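Local coordinates for protein glutamyl-tRNA synthetase (Methanothermobacter thermautotrophicus, PDB 3AII) that probably charges tRNA with glutamate, activating the amino acid with ATP to glutamyl-AMP and then transferring it to the acceptor end of the tRNA, at residues A[136-148]-A[253-265]. Residues are numbered along the deposited sequence; the frame is centred on the assembly and turned at random. Where two conformers were deposited one is given.
Sequences EDTDPRRVDPEAY and SMRIVEAEHPRTG
H261 NE2 donates to the backbone O of D137 at 2.7 Å, a nearly straight bond (170°) lying in the imidazole plane. The other ring nitrogen, ND1, accepts from R263 N at 3.0 Å, also close to that plane; together the two bonds probably fix the ring's rotation. With CG of H261 anti to its own N (chi1 -166°), the imidazole is carried to D137 O. Y148 OH gives its proton to D137 OD2 (2.6 Å) and lies at the imidazole edge, 3.5 Å from H261 CE1; S169 also bonds this carboxylate oxygen. Farther along, D139 OD2 and R255 NH1 form a long ion pair (3.7 Å); a water donates to T138 O and accepts weakly from R255 NH1. P140 CA packs 3.6 Å from H261 CD2, and V143 CG2 lies against NE2. Replacing H261 by alanine would probably leave D137 O without its donor and R263 N without its acceptor, and open a gap beside P140 and V143. R263 lays CD against Y148 CZ (3.4 Å), its guanidinium bridging to D170. P140 CG meets V257 CG1 tip to tip (3.8 Å), A259 CB covers one face of the R141 guanidinium, salt-bridged to E230, and V143 and P145 rest on P262. In the Rossmann-type catalytic fold of class I synthetases, this joins the loop after strand 130-135, packed by P105 of the predicted HIGH region, to the connection leaving strand 252-256.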
loop_
_atom_site.group_PDB
_atom_site.type_symbol
_atom_site.label_atom_id
_atom_site.label_comp_id
_atom_site.label_asym_id
_atom_site.label_seq_id
_atom_site.Cartn_x
_atom_site.Cartn_y
_atom_site.Cartn_z
ATOM N N GLU A 136 -5.610 12.752 9.128
ATOM C CA GLU A 136 -6.108 14.005 8.582
ATOM C C GLU A 136 -7.528 13.816 8.039
ATOM O O GLU A 136 -7.746 13.610 6.839
ATOM C CB GLU A 136 -5.109 14.553 7.555
ATOM C CG GLU A 136 -3.781 14.911 8.239
ATOM C CD GLU A 136 -2.868 15.840 7.441
ATOM O OE1 GLU A 136 -3.026 15.937 6.201
ATOM O OE2 GLU A 136 -1.975 16.449 8.076
ATOM N N ASP A 137 -8.484 13.866 8.963
ATOM C CA ASP A 137 -9.870 13.503 8.671
ATOM C C ASP A 137 -10.817 14.709 8.713
ATOM O O ASP A 137 -11.894 14.630 9.299
ATOM C CB ASP A 137 -10.346 12.427 9.645
ATOM C CG ASP A 137 -10.388 12.910 11.081
ATOM O OD1 ASP A 137 -9.673 13.870 11.430
ATOM O OD2 ASP A 137 -11.159 12.333 11.869
ATOM N N THR A 138 -10.414 15.810 8.084
ATOM C CA THR A 138 -11.228 17.036 8.070
ATOM C C THR A 138 -12.139 17.201 6.847
ATOM O O THR A 138 -12.655 18.302 6.600
ATOM C CB THR A 138 -10.340 18.288 8.130
ATOM O OG1 THR A 138 -9.394 18.226 7.060
ATOM C CG2 THR A 138 -9.595 18.340 9.454
ATOM N N ASP A 139 -12.334 16.136 6.079
ATOM C CA ASP A 139 -13.313 16.161 4.989
ATOM C C ASP A 139 -14.351 15.112 5.318
ATOM O O ASP A 139 -14.112 13.914 5.117
ATOM C CB ASP A 139 -12.663 15.859 3.641
ATOM C CG ASP A 139 -13.653 15.918 2.479
ATOM O OD1 ASP A 139 -13.195 15.840 1.323
ATOM O OD2 ASP A 139 -14.880 16.049 2.715
ATOM N N PRO A 140 -15.494 15.552 5.854
ATOM C CA PRO A 140 -16.442 14.596 6.438
ATOM C C PRO A 140 -16.984 13.597 5.422
ATOM O O PRO A 140 -17.338 12.489 5.815
ATOM C CB PRO A 140 -17.567 15.487 6.974
ATOM C CG PRO A 140 -17.430 16.786 6.237
ATOM C CD PRO A 140 -15.979 16.946 5.927
ATOM N N ARG A 141 -17.038 13.972 4.147
ATOM C CA ARG A 141 -17.604 13.075 3.135
ATOM C C ARG A 141 -16.628 12.034 2.609
ATOM O O ARG A 141 -17.025 11.138 1.861
ATOM C CB ARG A 141 -18.173 13.876 1.962
ATOM C CG ARG A 141 -19.373 14.735 2.338
ATOM C CD ARG A 141 -20.113 15.259 1.115
ATOM N NE ARG A 141 -21.282 16.048 1.503
ATOM C CZ ARG A 141 -21.316 17.376 1.535
ATOM N NH1 ARG A 141 -20.251 18.083 1.170
ATOM N NH2 ARG A 141 -22.425 17.996 1.902
ATOM N N ARG A 142 -15.359 12.150 2.990
ATOM C CA ARG A 142 -14.321 11.257 2.478
ATOM C C ARG A 142 -13.719 10.373 3.562
ATOM O O ARG A 142 -12.627 9.831 3.393
ATOM C CB ARG A 142 -13.205 12.052 1.801
ATOM C CG ARG A 142 -13.701 13.064 0.779
ATOM C CD ARG A 142 -14.209 12.397 -0.492
ATOM N NE ARG A 142 -15.090 13.278 -1.257
ATOM C CZ ARG A 142 -14.686 14.361 -1.915
ATOM N NH1 ARG A 142 -13.407 14.714 -1.903
ATOM N NH2 ARG A 142 -15.565 15.097 -2.581
ATOM N N VAL A 143 -14.420 10.235 4.677
ATOM C CA VAL A 143 -13.923 9.398 5.758
ATOM C C VAL A 143 -14.490 7.985 5.708
ATOM O O VAL A 143 -15.707 7.787 5.651
ATOM C CB VAL A 143 -14.258 9.997 7.121
ATOM C CG1 VAL A 143 -13.878 9.020 8.225
ATOM C CG2 VAL A 143 -13.555 11.350 7.295
ATOM N N ASP A 144 -13.597 7.005 5.736
ATOM C CA ASP A 144 -13.989 5.615 5.898
ATOM C C ASP A 144 -13.776 5.237 7.357
ATOM O O ASP A 144 -12.644 5.180 7.837
ATOM C CB ASP A 144 -13.160 4.720 4.978
ATOM C CG ASP A 144 -13.580 3.273 5.045
ATOM O OD1 ASP A 144 -12.987 2.453 4.319
ATOM O OD2 ASP A 144 -14.498 2.954 5.825
ATOM N N PRO A 145 -14.872 5.010 8.084
ATOM C CA PRO A 145 -14.825 4.763 9.528
ATOM C C PRO A 145 -13.858 3.638 9.897
ATOM O O PRO A 145 -13.233 3.692 10.952
ATOM C CB PRO A 145 -16.259 4.334 9.851
ATOM C CG PRO A 145 -17.081 4.914 8.779
ATOM C CD PRO A 145 -16.239 4.911 7.548
ATOM N N GLU A 146 -13.732 2.634 9.036
ATOM C CA GLU A 146 -12.878 1.492 9.340
ATOM C C GLU A 146 -11.385 1.850 9.303
ATOM O O GLU A 146 -10.559 1.180 9.928
ATOM C CB GLU A 146 -13.192 0.326 8.390
ATOM C CG GLU A 146 -12.937 0.651 6.922
ATOM C CD GLU A 146 -13.646 -0.293 5.965
ATOM O OE1 GLU A 146 -14.239 -1.289 6.434
ATOM O OE2 GLU A 146 -13.613 -0.029 4.741
ATOM N N ALA A 147 -11.045 2.915 8.583
ATOM C CA ALA A 147 -9.646 3.288 8.403
ATOM C C ALA A 147 -8.937 3.719 9.681
ATOM O O ALA A 147 -7.714 3.615 9.780
ATOM C CB ALA A 147 -9.515 4.374 7.331
ATOM N N TYR A 148 -9.677 4.242 10.655
ATOM C CA TYR A 148 -9.032 4.689 11.882
ATOM C C TYR A 148 -8.269 3.552 12.547
ATOM O O TYR A 148 -7.190 3.758 13.102
ATOM C CB TYR A 148 -10.044 5.271 12.870
ATOM C CG TYR A 148 -10.658 6.573 12.401
ATOM C CD1 TYR A 148 -9.965 7.770 12.518
ATOM C CD2 TYR A 148 -11.920 6.595 11.830
ATOM C CE1 TYR A 148 -10.526 8.962 12.089
ATOM C CE2 TYR A 148 -12.486 7.770 11.398
ATOM C CZ TYR A 148 -11.790 8.949 11.525
ATOM O OH TYR A 148 -12.373 10.118 11.090
ATOM N N SER A 253 -8.907 28.935 3.731
ATOM C CA SER A 253 -8.506 28.189 4.923
ATOM C C SER A 253 -9.659 27.500 5.636
ATOM O O SER A 253 -9.439 26.516 6.345
ATOM C CB SER A 253 -7.770 29.095 5.913
ATOM O OG SER A 253 -8.600 30.161 6.364
ATOM N N MET A 254 -10.875 28.025 5.493
ATOM C CA MET A 254 -12.056 27.441 6.158
ATOM C C MET A 254 -13.255 27.474 5.233
ATOM O O MET A 254 -13.482 28.485 4.559
ATOM C CB MET A 254 -12.457 28.245 7.404
ATOM C CG MET A 254 -11.570 28.149 8.602
ATOM S SD MET A 254 -11.800 26.515 9.385
ATOM C CE MET A 254 -10.797 26.660 10.859
ATOM N N ARG A 255 -14.036 26.393 5.236
ATOM C CA ARG A 255 -15.258 26.325 4.439
ATOM C C ARG A 255 -16.404 25.767 5.264
ATOM O O ARG A 255 -16.192 25.207 6.335
ATOM C CB ARG A 255 -15.050 25.454 3.205
ATOM C CG ARG A 255 -14.647 24.033 3.537
ATOM C CD ARG A 255 -14.515 23.156 2.317
ATOM N NE ARG A 255 -14.278 21.770 2.700
ATOM C CZ ARG A 255 -14.047 20.790 1.835
ATOM N NH1 ARG A 255 -13.844 19.553 2.268
ATOM N NH2 ARG A 255 -14.017 21.050 0.533
ATOM N N ILE A 256 -17.620 25.924 4.751
ATOM C CA ILE A 256 -18.798 25.401 5.425
ATOM C C ILE A 256 -19.236 24.136 4.694
ATOM O O ILE A 256 -19.384 24.157 3.477
ATOM C CB ILE A 256 -19.946 26.429 5.398
ATOM C CG1 ILE A 256 -19.522 27.738 6.084
ATOM C CG2 ILE A 256 -21.187 25.839 6.068
ATOM C CD1 ILE A 256 -20.455 28.926 5.821
ATOM N N VAL A 257 -19.417 23.042 5.433
ATOM C CA VAL A 257 -19.842 21.768 4.851
ATOM C C VAL A 257 -20.961 21.212 5.705
ATOM O O VAL A 257 -20.792 21.028 6.913
ATOM C CB VAL A 257 -18.697 20.737 4.838
ATOM C CG1 VAL A 257 -19.146 19.415 4.176
ATOM C CG2 VAL A 257 -17.464 21.313 4.149
ATOM N N GLU A 258 -22.110 20.950 5.091
ATOM C CA GLU A 258 -23.225 20.407 5.852
ATOM C C GLU A 258 -23.319 18.918 5.605
ATOM O O GLU A 258 -24.004 18.467 4.691
ATOM C CB GLU A 258 -24.529 21.106 5.473
ATOM C CG GLU A 258 -24.505 22.610 5.696
ATOM C CD GLU A 258 -25.838 23.256 5.353
ATOM O OE1 GLU A 258 -26.820 23.006 6.085
ATOM O OE2 GLU A 258 -25.906 24.010 4.355
ATOM N N ALA A 259 -22.596 18.153 6.409
ATOM C CA ALA A 259 -22.547 16.710 6.230
ATOM C C ALA A 259 -22.201 16.043 7.549
ATOM O O ALA A 259 -21.470 16.602 8.357
ATOM C CB ALA A 259 -21.514 16.336 5.161
ATOM N N GLU A 260 -22.730 14.847 7.764
ATOM C CA GLU A 260 -22.398 14.078 8.948
ATOM C C GLU A 260 -20.978 13.537 8.842
ATOM O O GLU A 260 -20.623 12.875 7.867
ATOM C CB GLU A 260 -23.379 12.921 9.112
ATOM C CG GLU A 260 -22.986 11.916 10.179
ATOM C CD GLU A 260 -23.902 10.710 10.201
ATOM O OE1 GLU A 260 -25.079 10.851 9.806
ATOM O OE2 GLU A 260 -23.445 9.622 10.612
ATOM N N HIS A 261 -20.166 13.831 9.850
ATOM C CA HIS A 261 -18.836 13.253 9.963
ATOM C C HIS A 261 -18.976 11.953 10.743
ATOM O O HIS A 261 -19.717 11.906 11.720
ATOM C CB HIS A 261 -17.926 14.220 10.724
ATOM C CG HIS A 261 -16.465 13.892 10.630
ATOM N ND1 HIS A 261 -15.885 12.863 11.339
ATOM C CD2 HIS A 261 -15.463 14.482 9.934
ATOM C CE1 HIS A 261 -14.593 12.818 11.066
ATOM N NE2 HIS A 261 -14.308 13.795 10.223
ATOM N N PRO A 262 -18.259 10.906 10.330
ATOM C CA PRO A 262 -18.435 9.610 10.998
ATOM C C PRO A 262 -17.953 9.583 12.445
ATOM O O PRO A 262 -18.461 8.782 13.230
ATOM C CB PRO A 262 -17.622 8.650 10.121
ATOM C CG PRO A 262 -17.608 9.298 8.785
ATOM C CD PRO A 262 -17.511 10.768 9.072
ATOM N N ARG A 263 -16.995 10.434 12.796
ATOM C CA ARG A 263 -16.576 10.573 14.194
ATOM C C ARG A 263 -17.387 11.582 14.990
ATOM O O ARG A 263 -17.894 11.277 16.069
ATOM C CB ARG A 263 -15.095 10.961 14.293
ATOM C CG ARG A 263 -14.146 9.794 14.294
ATOM C CD ARG A 263 -12.703 10.228 14.525
ATOM N NE ARG A 263 -12.262 10.046 15.909
ATOM C CZ ARG A 263 -12.068 11.029 16.785
ATOM N NH1 ARG A 263 -12.267 12.300 16.449
ATOM N NH2 ARG A 263 -11.651 10.730 18.012
ATOM N N THR A 264 -17.485 12.797 14.470
ATOM C CA THR A 264 -18.056 13.907 15.219
ATOM C C THR A 264 -19.516 14.190 14.862
ATOM O O THR A 264 -20.109 15.132 15.374
ATOM C CB THR A 264 -17.233 15.188 15.011
ATOM O OG1 THR A 264 -17.216 15.517 13.616
ATOM C CG2 THR A 264 -15.799 14.979 15.485
ATOM N N GLY A 265 -20.088 13.377 13.979
ATOM C CA GLY A 265 -21.497 13.516 13.644
ATOM C C GLY A 265 -21.833 14.835 12.977
ATOM O O GLY A 265 -21.218 15.200 11.977
HETATM O O HOH W 1 -12.554 20.381 4.845
#